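Local coordinates for protein 6-pyruvoyl tetrahydrobiopterin synthase (Plasmodium vivax, PDB 3LX3) that belongs to the 6-pyruvoyl tetrahydropterin synthase family and, as a six-chain assembly, binds zinc and 2-amino-1,5-dihydropteridine-4,6-dione, at residues Pro28-Asn33 with Glu76-Val81; Ala35-Phe40 with Ser115-Pro120; Phe89-Tyr94 with Asp105-Thr110. All blocks are in the same frame, centred on the assembly; numbering follows the deposited sequence.

Interaction 1: Pro28-Asn33 with Glu76-Val81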
loop_
_atom_site.group_PDB
_atom_site.type_symbol
_atom_site.label_atom_id
_atom_site.label_comp_id
_atom_site.label_asym_id
_atom_site.label_seq_id
_atom_site.Cartn_x
_atom_site.Cartn_y
_atom_site.Cartn_z
ATOM N N PRO A 28 10.026 -1.928 -2.667
ATOM C CA PRO A 28 10.035 -3.385 -2.468
ATOM C C PRO A 28 11.256 -4.082 -3.125
ATOM O O PRO A 28 11.576 -5.237 -2.773
ATOM C CB PRO A 28 8.695 -3.844 -3.090
ATOM C CG PRO A 28 8.228 -2.727 -3.918
ATOM C CD PRO A 28 8.791 -1.460 -3.337
ATOM N N LEU A 29 11.936 -3.400 -4.038
ATOM C CA LEU A 29 13.208 -3.871 -4.618
ATOM C C LEU A 29 14.417 -3.957 -3.697
ATOM O O LEU A 29 15.353 -4.679 -3.996
ATOM C CB LEU A 29 13.660 -2.926 -5.709
ATOM C CG LEU A 29 13.583 -3.300 -7.173
ATOM C CD1 LEU A 29 13.874 -2.018 -7.978
ATOM C CD2 LEU A 29 14.595 -4.399 -7.519
ATOM N N PHE A 30 14.448 -3.127 -2.657
ATOM C CA PHE A 30 15.576 -3.017 -1.719
ATOM C C PHE A 30 15.264 -4.078 -0.670
ATOM O O PHE A 30 14.972 -3.790 0.522
ATOM C CB PHE A 30 15.653 -1.655 -1.034
ATOM C CG PHE A 30 15.718 -0.500 -1.966
ATOM C CD1 PHE A 30 15.978 -0.681 -3.321
ATOM C CD2 PHE A 30 15.510 0.779 -1.478
ATOM C CE1 PHE A 30 16.023 0.395 -4.170
ATOM C CE2 PHE A 30 15.551 1.862 -2.330
ATOM C CZ PHE A 30 15.812 1.655 -3.678
ATOM N N SER A 31 15.314 -5.304 -1.142
ATOM C CA SER A 31 14.897 -6.467 -0.368
ATOM C C SER A 31 15.996 -7.509 -0.301
ATOM O O SER A 31 16.803 -7.650 -1.240
ATOM C CB SER A 31 13.654 -7.116 -0.985
ATOM O OG SER A 31 13.894 -7.528 -2.322
ATOM N N PHE A 32 16.011 -8.251 0.792
ATOM C CA PHE A 32 16.846 -9.444 0.904
ATOM C C PHE A 32 16.010 -10.521 1.550
ATOM O O PHE A 32 15.535 -10.364 2.671
ATOM C CB PHE A 32 18.205 -9.238 1.610
ATOM C CG PHE A 32 18.189 -8.448 2.904
ATOM C CD1 PHE A 32 18.334 -9.094 4.134
ATOM C CD2 PHE A 32 18.120 -7.048 2.904
ATOM C CE1 PHE A 32 18.420 -8.346 5.312
ATOM C CE2 PHE A 32 18.128 -6.355 4.077
ATOM C CZ PHE A 32 18.279 -6.997 5.274
ATOM N N ASN A 33 15.776 -11.589 0.798
ATOM C CA ASN A 33 14.941 -12.656 1.234
ATOM C C ASN A 33 15.810 -13.745 1.821
ATOM O O ASN A 33 16.583 -14.395 1.111
ATOM C CB ASN A 33 14.164 -13.159 0.026
ATOM C CG ASN A 33 13.266 -12.063 -0.606
ATOM O OD1 ASN A 33 13.080 -10.965 -0.067
ATOM N ND2 ASN A 33 12.795 -12.349 -1.807
ATOM N N GLU A 76 21.369 2.526 -6.482
ATOM C CA GLU A 76 22.364 1.551 -6.965
ATOM C C GLU A 76 23.069 0.907 -5.785
ATOM O O GLU A 76 23.190 -0.317 -5.723
ATOM C CB GLU A 76 23.376 2.226 -7.887
ATOM C CG GLU A 76 24.488 1.320 -8.369
ATOM C CD GLU A 76 25.494 2.068 -9.211
ATOM O OE1 GLU A 76 25.064 2.895 -10.046
ATOM O OE2 GLU A 76 26.709 1.833 -9.027
ATOM N N LYS A 77 23.488 1.747 -4.835
ATOM C CA LYS A 77 24.249 1.262 -3.684
ATOM C C LYS A 77 23.384 0.490 -2.692
ATOM O O LYS A 77 23.837 -0.552 -2.183
ATOM C CB LYS A 77 25.000 2.381 -2.991
ATOM C CG LYS A 77 26.005 3.079 -3.905
ATOM C CD LYS A 77 26.996 2.132 -4.574
ATOM C CE LYS A 77 27.965 2.910 -5.461
ATOM N NZ LYS A 77 28.763 1.941 -6.238
ATOM N N VAL A 78 22.136 0.923 -2.444
ATOM C CA VAL A 78 21.218 0.113 -1.606
ATOM C C VAL A 78 20.957 -1.263 -2.247
ATOM O O VAL A 78 21.008 -2.286 -1.573
ATOM C CB VAL A 78 19.879 0.832 -1.301
ATOM C CG1 VAL A 78 18.903 -0.106 -0.552
ATOM C CG2 VAL A 78 20.140 2.156 -0.505
ATOM N N ARG A 79 20.706 -1.297 -3.555
ATOM C CA ARG A 79 20.478 -2.579 -4.229
ATOM C C ARG A 79 21.710 -3.478 -4.096
ATOM O O ARG A 79 21.576 -4.670 -3.866
ATOM C CB ARG A 79 20.132 -2.396 -5.712
ATOM C CG ARG A 79 18.775 -1.747 -5.989
ATOM C CD ARG A 79 18.470 -1.621 -7.503
ATOM N NE ARG A 79 19.667 -1.636 -8.367
ATOM C CZ ARG A 79 20.152 -0.620 -9.097
ATOM N NH1 ARG A 79 19.583 0.604 -9.127
ATOM N NH2 ARG A 79 21.251 -0.840 -9.822
ATOM N N LYS A 80 22.899 -2.911 -4.262
ATOM C CA LYS A 80 24.143 -3.687 -4.155
ATOM C C LYS A 80 24.275 -4.365 -2.775
ATOM O O LYS A 80 24.570 -5.573 -2.681
ATOM C CB LYS A 80 25.349 -2.785 -4.420
ATOM C CG LYS A 80 26.670 -3.529 -4.361
ATOM C CD LYS A 80 27.850 -2.632 -4.720
ATOM C CE LYS A 80 29.117 -3.481 -4.836
ATOM N NZ LYS A 80 30.356 -2.662 -4.810
ATOM N N VAL A 81 24.058 -3.596 -1.711
ATOM C CA VAL A 81 24.158 -4.126 -0.332
ATOM C C VAL A 81 23.103 -5.178 -0.117
ATOM O O VAL A 81 23.396 -6.272 0.365
ATOM C CB VAL A 81 24.059 -3.019 0.722
ATOM C CG1 VAL A 81 23.993 -3.584 2.145
ATOM C CG2 VAL A 81 25.254 -2.104 0.585
#

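Interaction 2: Ala35-Phe40 with Ser115-Pro120. With ZN (zinc ion), chain B.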
loop_
_atom_site.group_PDB
_atom_site.type_symbol
_atom_site.label_atom_id
_atom_site.label_comp_id
_atom_site.label_asym_id
_atom_site.label_seq_id
_atom_site.Cartn_x
_atom_site.Cartn_y
_atom_site.Cartn_z
ATOM N N ALA A 35 16.891 -16.483 5.363
ATOM C CA ALA A 35 16.566 -17.302 6.501
ATOM C C ALA A 35 17.371 -16.822 7.728
ATOM O O ALA A 35 18.474 -16.290 7.592
ATOM C CB ALA A 35 16.891 -18.769 6.199
ATOM N N HIS A 36 16.814 -17.019 8.926
ATOM C CA HIS A 36 17.507 -16.660 10.146
ATOM C C HIS A 36 16.852 -17.362 11.330
ATOM O O HIS A 36 15.780 -17.932 11.193
ATOM C CB HIS A 36 17.550 -15.125 10.331
ATOM C CG HIS A 36 16.400 -14.544 11.096
ATOM N ND1 HIS A 36 16.603 -13.721 12.186
ATOM C CD2 HIS A 36 15.063 -14.606 10.905
ATOM C CE1 HIS A 36 15.425 -13.317 12.640
ATOM N NE2 HIS A 36 14.466 -13.851 11.898
ATOM N N PHE A 37 17.462 -17.209 12.488
ATOM C CA PHE A 37 16.745 -17.389 13.750
ATOM C C PHE A 37 17.458 -16.562 14.817
ATOM O O PHE A 37 18.699 -16.510 14.886
ATOM C CB PHE A 37 16.578 -18.894 14.150
ATOM C CG PHE A 37 17.863 -19.644 14.406
ATOM C CD1 PHE A 37 18.447 -19.674 15.665
ATOM C CD2 PHE A 37 18.422 -20.405 13.394
ATOM C CE1 PHE A 37 19.586 -20.428 15.900
ATOM C CE2 PHE A 37 19.560 -21.126 13.613
ATOM C CZ PHE A 37 20.145 -21.126 14.864
ATOM N N ILE A 38 16.661 -15.975 15.699
ATOM C CA ILE A 38 17.158 -15.250 16.882
ATOM C C ILE A 38 17.591 -16.241 17.951
ATOM O O ILE A 38 16.878 -17.207 18.236
ATOM C CB ILE A 38 16.030 -14.377 17.498
ATOM C CG1 ILE A 38 15.587 -13.280 16.525
ATOM C CG2 ILE A 38 16.468 -13.800 18.881
ATOM C CD1 ILE A 38 16.640 -12.279 16.139
ATOM N N ALA A 39 18.761 -16.011 18.541
ATOM C CA ALA A 39 19.193 -16.712 19.734
ATOM C C ALA A 39 19.881 -15.727 20.642
ATOM O O ALA A 39 20.738 -14.971 20.211
ATOM C CB ALA A 39 20.185 -17.865 19.381
ATOM N N PHE A 40 19.510 -15.751 21.915
ATOM C CA PHE A 40 20.208 -14.993 22.968
ATOM C C PHE A 40 20.135 -15.801 24.265
ATOM O O PHE A 40 19.642 -16.901 24.256
ATOM C CB PHE A 40 19.675 -13.534 23.120
ATOM C CG PHE A 40 18.196 -13.391 23.336
ATOM C CD1 PHE A 40 17.626 -13.515 24.609
ATOM C CD2 PHE A 40 17.384 -12.979 22.287
ATOM C CE1 PHE A 40 16.261 -13.306 24.817
ATOM C CE2 PHE A 40 16.019 -12.767 22.497
ATOM C CZ PHE A 40 15.468 -12.948 23.771
ATOM N N SER A 115 20.342 -28.048 20.245
ATOM C CA SER A 115 19.808 -28.140 18.867
ATOM C C SER A 115 20.964 -27.950 17.904
ATOM O O SER A 115 21.847 -27.149 18.167
ATOM C CB SER A 115 18.784 -27.065 18.603
ATOM O OG SER A 115 17.605 -27.330 19.368
ATOM N N GLU A 116 20.937 -28.663 16.795
ATOM C CA GLU A 116 22.003 -28.620 15.791
ATOM C C GLU A 116 21.419 -28.322 14.418
ATOM O O GLU A 116 20.380 -28.889 14.007
ATOM C CB GLU A 116 22.778 -29.951 15.724
ATOM C CG GLU A 116 23.670 -30.282 16.929
ATOM C CD GLU A 116 24.454 -31.595 16.707
ATOM O OE1 GLU A 116 24.409 -32.136 15.589
ATOM O OE2 GLU A 116 25.125 -32.046 17.654
ATOM N N TYR A 117 22.132 -27.461 13.668
ATOM C CA TYR A 117 21.843 -27.140 12.275
ATOM C C TYR A 117 23.088 -27.358 11.455
ATOM O O TYR A 117 24.225 -27.166 11.954
ATOM C CB TYR A 117 21.485 -25.627 12.161
ATOM C CG TYR A 117 20.276 -25.235 12.959
ATOM C CD1 TYR A 117 19.027 -25.110 12.377
ATOM C CD2 TYR A 117 20.385 -25.008 14.311
ATOM C CE1 TYR A 117 17.935 -24.774 13.145
ATOM C CE2 TYR A 117 19.295 -24.683 15.072
ATOM C CZ TYR A 117 18.053 -24.578 14.471
ATOM O OH TYR A 117 16.955 -24.266 15.266
ATOM N N SER A 118 22.929 -27.633 10.176
ATOM C CA SER A 118 24.075 -27.631 9.278
ATOM C C SER A 118 23.639 -27.128 7.910
ATOM O O SER A 118 22.608 -27.541 7.393
ATOM C CB SER A 118 24.633 -29.031 9.146
ATOM O OG SER A 118 25.805 -28.997 8.325
ATOM N N PHE A 119 24.415 -26.184 7.372
ATOM C CA PHE A 119 24.114 -25.601 6.076
ATOM C C PHE A 119 25.385 -25.496 5.254
ATOM O O PHE A 119 26.437 -25.249 5.800
ATOM C CB PHE A 119 23.628 -24.129 6.226
ATOM C CG PHE A 119 22.564 -23.865 7.276
ATOM C CD1 PHE A 119 21.413 -24.598 7.309
ATOM C CD2 PHE A 119 22.718 -22.897 8.230
ATOM C CE1 PHE A 119 20.421 -24.327 8.280
ATOM C CE2 PHE A 119 21.679 -22.677 9.187
ATOM C CZ PHE A 119 20.569 -23.345 9.125
ATOM N N PRO A 120 25.295 -25.662 3.912
ATOM C CA PRO A 120 26.455 -25.352 3.133
ATOM C C PRO A 120 26.957 -23.928 3.412
ATOM O O PRO A 120 26.150 -23.019 3.561
ATOM C CB PRO A 120 25.953 -25.432 1.702
ATOM C CG PRO A 120 24.725 -26.333 1.773
ATOM C CD PRO A 120 24.133 -25.974 3.084
HETATM ZN ZN ZN B . 12.415 -13.575 12.295
HETATM O O HOH W 1 12.793 -13.630 14.309
HETATM O O HOH W 2 10.418 -13.153 13.066
#

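Interaction 3: Phe89-Tyr94 with Asp105-Thr110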
loop_
_atom_site.group_PDB
_atom_site.type_symbol
_atom_site.label_atom_id
_atom_site.label_comp_id
_atom_site.label_asym_id
_atom_site.label_seq_id
_atom_site.Cartn_x
_atom_site.Cartn_y
_atom_site.Cartn_z
ATOM N N PHE A 89 21.034 -17.768 4.317
ATOM C CA PHE A 89 20.890 -17.780 5.750
ATOM C C PHE A 89 21.815 -16.725 6.369
ATOM O O PHE A 89 23.025 -16.737 6.073
ATOM C CB PHE A 89 21.184 -19.170 6.350
ATOM C CG PHE A 89 21.166 -19.206 7.848
ATOM C CD1 PHE A 89 19.997 -19.338 8.541
ATOM C CD2 PHE A 89 22.356 -19.150 8.587
ATOM C CE1 PHE A 89 19.979 -19.380 9.880
ATOM C CE2 PHE A 89 22.348 -19.197 9.944
ATOM C CZ PHE A 89 21.175 -19.298 10.611
ATOM N N ILE A 90 21.281 -15.858 7.228
ATOM C CA ILE A 90 22.077 -14.848 7.905
ATOM C C ILE A 90 22.725 -15.437 9.136
ATOM O O ILE A 90 22.042 -15.814 10.092
ATOM C CB ILE A 90 21.227 -13.633 8.280
ATOM C CG1 ILE A 90 20.701 -12.963 6.996
ATOM C CG2 ILE A 90 22.049 -12.658 9.118
ATOM C CD1 ILE A 90 19.628 -11.910 7.300
ATOM N N LEU A 91 24.055 -15.524 9.121
ATOM C CA LEU A 91 24.812 -16.193 10.184
ATOM C C LEU A 91 25.502 -15.126 11.034
ATOM O O LEU A 91 26.435 -14.479 10.566
ATOM C CB LEU A 91 25.832 -17.172 9.596
ATOM C CG LEU A 91 26.630 -18.037 10.554
ATOM C CD1 LEU A 91 25.781 -18.816 11.447
ATOM C CD2 LEU A 91 27.555 -18.962 9.698
ATOM N N PRO A 92 25.036 -14.951 12.284
ATOM C CA PRO A 92 25.659 -13.959 13.149
ATOM C C PRO A 92 26.906 -14.490 13.754
ATOM O O PRO A 92 26.835 -15.207 14.774
ATOM C CB PRO A 92 24.560 -13.707 14.204
ATOM C CG PRO A 92 23.802 -14.893 14.268
ATOM C CD PRO A 92 23.878 -15.585 12.933
ATOM N N MET A 93 28.027 -14.046 13.217
ATOM C CA MET A 93 29.326 -14.651 13.506
ATOM C C MET A 93 29.869 -14.305 14.922
ATOM O O MET A 93 30.768 -15.025 15.429
ATOM C CB MET A 93 30.275 -14.372 12.322
ATOM C CG MET A 93 30.738 -12.961 12.263
ATOM S SD MET A 93 31.400 -12.222 10.684
ATOM C CE MET A 93 33.157 -12.580 10.881
ATOM N N TYR A 94 29.298 -13.314 15.614
ATOM C CA TYR A 94 29.712 -12.972 16.957
ATOM C C TYR A 94 28.754 -13.379 18.093
ATOM O O TYR A 94 28.848 -12.890 19.195
ATOM C CB TYR A 94 29.999 -11.508 17.012
ATOM C CG TYR A 94 31.095 -11.003 16.118
ATOM C CD1 TYR A 94 32.178 -11.792 15.778
ATOM C CD2 TYR A 94 31.067 -9.722 15.618
ATOM C CE1 TYR A 94 33.235 -11.265 15.022
ATOM C CE2 TYR A 94 32.104 -9.226 14.865
ATOM C CZ TYR A 94 33.172 -9.991 14.546
ATOM O OH TYR A 94 34.239 -9.538 13.810
ATOM N N ASP A 105 32.429 -28.534 3.831
ATOM C CA ASP A 105 32.020 -27.266 3.187
ATOM C C ASP A 105 30.728 -26.703 3.776
ATOM O O ASP A 105 30.026 -25.940 3.129
ATOM C CB ASP A 105 31.893 -27.472 1.681
ATOM C CG ASP A 105 33.179 -27.944 1.073
ATOM O OD1 ASP A 105 34.225 -27.418 1.433
ATOM O OD2 ASP A 105 33.099 -28.864 0.229
ATOM N N ASN A 106 30.467 -27.071 5.020
ATOM C CA ASN A 106 29.289 -26.604 5.766
ATOM C C ASN A 106 29.655 -25.843 7.021
ATOM O O ASN A 106 30.757 -25.966 7.547
ATOM C CB ASN A 106 28.431 -27.793 6.204
ATOM C CG ASN A 106 27.509 -28.293 5.126
ATOM O OD1 ASN A 106 27.900 -28.341 3.945
ATOM N ND2 ASN A 106 26.256 -28.652 5.511
ATOM N N PHE A 107 28.685 -25.047 7.483
ATOM C CA PHE A 107 28.692 -24.521 8.854
ATOM C C PHE A 107 27.715 -25.346 9.656
ATOM O O PHE A 107 26.542 -25.527 9.244
ATOM C CB PHE A 107 28.260 -23.060 8.914
ATOM C CG PHE A 107 29.261 -22.070 8.343
ATOM C CD1 PHE A 107 30.537 -21.937 8.883
ATOM C CD2 PHE A 107 28.912 -21.264 7.271
ATOM C CE1 PHE A 107 31.431 -21.020 8.365
ATOM C CE2 PHE A 107 29.807 -20.362 6.745
ATOM C CZ PHE A 107 31.072 -20.262 7.287
ATOM N N LYS A 108 28.199 -25.836 10.794
ATOM C CA LYS A 108 27.365 -26.546 11.762
ATOM C C LYS A 108 27.175 -25.628 12.972
ATOM O O LYS A 108 28.131 -25.110 13.535
ATOM C CB LYS A 108 27.980 -27.885 12.142
ATOM C CG LYS A 108 27.257 -28.623 13.274
ATOM C CD LYS A 108 27.968 -29.908 13.581
ATOM C CE LYS A 108 27.314 -30.602 14.738
ATOM N NZ LYS A 108 28.023 -31.886 15.055
ATOM N N ILE A 109 25.934 -25.412 13.362
ATOM C CA ILE A 109 25.593 -24.505 14.430
ATOM C C ILE A 109 24.951 -25.305 15.542
ATOM O O ILE A 109 23.976 -25.999 15.298
ATOM C CB ILE A 109 24.579 -23.442 13.978
ATOM C CG1 ILE A 109 25.121 -22.670 12.772
ATOM C CG2 ILE A 109 24.254 -22.462 15.147
ATOM C CD1 ILE A 109 24.118 -21.667 12.208
ATOM N N THR A 110 25.516 -25.234 16.744
ATOM C CA THR A 110 24.974 -25.916 17.905
ATOM C C THR A 110 24.511 -24.865 18.913
ATOM O O THR A 110 25.237 -23.915 19.233
ATOM C CB THR A 110 25.968 -26.842 18.558
ATOM O OG1 THR A 110 26.477 -27.771 17.582
ATOM C CG2 THR A 110 25.308 -27.623 19.694
#

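Interaction 1: Pro28-Asn33 with Glu76-Val81
Val-78 presses one methyl against the ring of Phe-30, where helix 71-85 packs on a corner of strand 20-40. The methyl is CG1, turned anti to the backbone N of Val-78 (chi1 174°), and it lies over one face of the ring near its root: CG1 is 3.5 Å from Phe-30 CG and 3.6 Å from Phe-30 CB. The two side chains cross at about a right angle, and only CG1 of the valine comes within contact distance of the ring. The same valine also packs on Val-54 and Leu-56 of strand 48-61, so it sits against both Phe-30 and the neighbouring strand of the sheet. One residue further along the helix, Arg-79 adds the methylene CG, 3.9 Å from Phe-30 CE1, beside the CD1-CE1 side of the ring in an oblique approach; this exposed arginine is modelled in two conformers, so its share is less certain. Val-81, about one turn beyond Val-78, faces Leu-145 of helix 134-149 instead. Phe-30 is the centre of an inverse gamma turn, and its ring also meets Lys-75 and Cys-82 of the helix, so the corner offers its aromatic group to more than one helical turn. No hydrogen bond or salt bridge spans the two segments. What joins this helix to the corner of the strand is therefore nonpolar packing, with the aliphatic part of a charged side chain completing a mostly buried patch.

Interaction 2: Ala35-Phe40 with Ser115-Pro120
Phe-37 and Tyr-117 reach each other through different first torsions: CG of Phe-37 sits between its backbone N and carbonyl carbon (chi1 63°), whereas CG of Tyr-117 lies beside its backbone N and anti to the carbonyl carbon (chi1 -61°). In this tunnelling-fold (T-fold) protein, the pair links the end of the long strand 20-40, part of the antiparallel sheet, to strand 116-120 of a separate three-stranded sheet. The side chains come from opposite directions and overlap as an offset stack, centroids 4.6 Å apart and planes 25° from parallel. Phe-37 CE2 lies over the centre of the tyrosine ring, 3.7 Å above its plane, while Tyr-117 OH lies over one face of the phenylalanine. Both rings also pack on Cys-111 of strand 106-111. The tyrosine hydroxyl is hydrogen-bonded to Asp-123 of a second subunit, so its polar end belongs to the subunit interface, and Tyr-117 also packs on Pro-120 of that subunit. Immediately before Phe-37, His-36 points away from strand 116-120 to the metal site: its NE2 binds zinc at 2.1 Å and its ND1 is hydrogen-bonded to Ser-132. His-48 and His-50 bind the same ion, as do two waters. The stack and the metal ligand therefore leave neighbouring residues in different directions; the closest atoms of the stack are Phe-37 CZ and Tyr-117 CE2, 3.7 Å apart.

Interaction 3: Phe89-Tyr94 with Asp105-Thr110
Leu-91 divides its two methyls between Phe-107 and Ile-109, alternate residues that share one face of strand 106-111. The first kind of contact is CH-pi. CD2 of Leu-91 stands over one face of the Phe-107 ring, 3.9 Å from the centroid and 22° off the ring normal. It is displaced toward the rim, its nearest ring atom being Phe-107 CD2. The second kind is aliphatic packing. CD1 of Leu-91 meets CD1 of Ile-109 at 3.4 Å, tighter than usual van der Waals contact, as the two side chains slide past each other in opposite directions. Leu-91 holds CG anti to its own backbone N (chi1 -175°), which carries the isopropyl fork across to the other strand, one prong for each partner. The third is a contact between a ring and a methyl: Phe-89 CE2 lies 3.8 Å from Ile-109 CD1, an oblique approach. That isoleucine methyl therefore serves both Phe-89 and Leu-91. No hydrogen bond crosses between the segments, and the strands, whose short-segment axes approach to 10.6 Å at 62°, meet through side chains alone. Around this apolar core, Leu-91 also meets Ile-100 and Ile-109 meets Leu-98, both on strand 98-103, while the Phe-89 ring meets that of Phe-119. Strand 89-92, which follows helix 71-85, pairs in parallel with strand 124-127, and strand 106-111 runs between its antiparallel neighbours 98-103 and 116-120; the contact joins these two small sheets.

How the interactions relate
From the N terminus, strand 20-40 supplies the first segments of both interaction 1 and interaction 2. Interaction 1 closes first, when the chain returns through strand 48-61 to helix 71-85. Strand 89-92 follows and opens interaction 3, which closes a short loop at strand 106-111; strand 116-120 then closes the long loop of interaction 2. Interactions 1 and 2 therefore cross, interactions 1 and 3 are in series, and interaction 3 lies within interaction 2. Interactions 2 and 3 adjoin through neighbouring strands, where Ile-109 N and Tyr-117 O form a probable hydrogen bond of 2.8 Å. Interaction 1 ties the large sheet to helix 71-85, interaction 2 ties it to the three-stranded sheet, and interaction 3 joins that sheet to the two-stranded one.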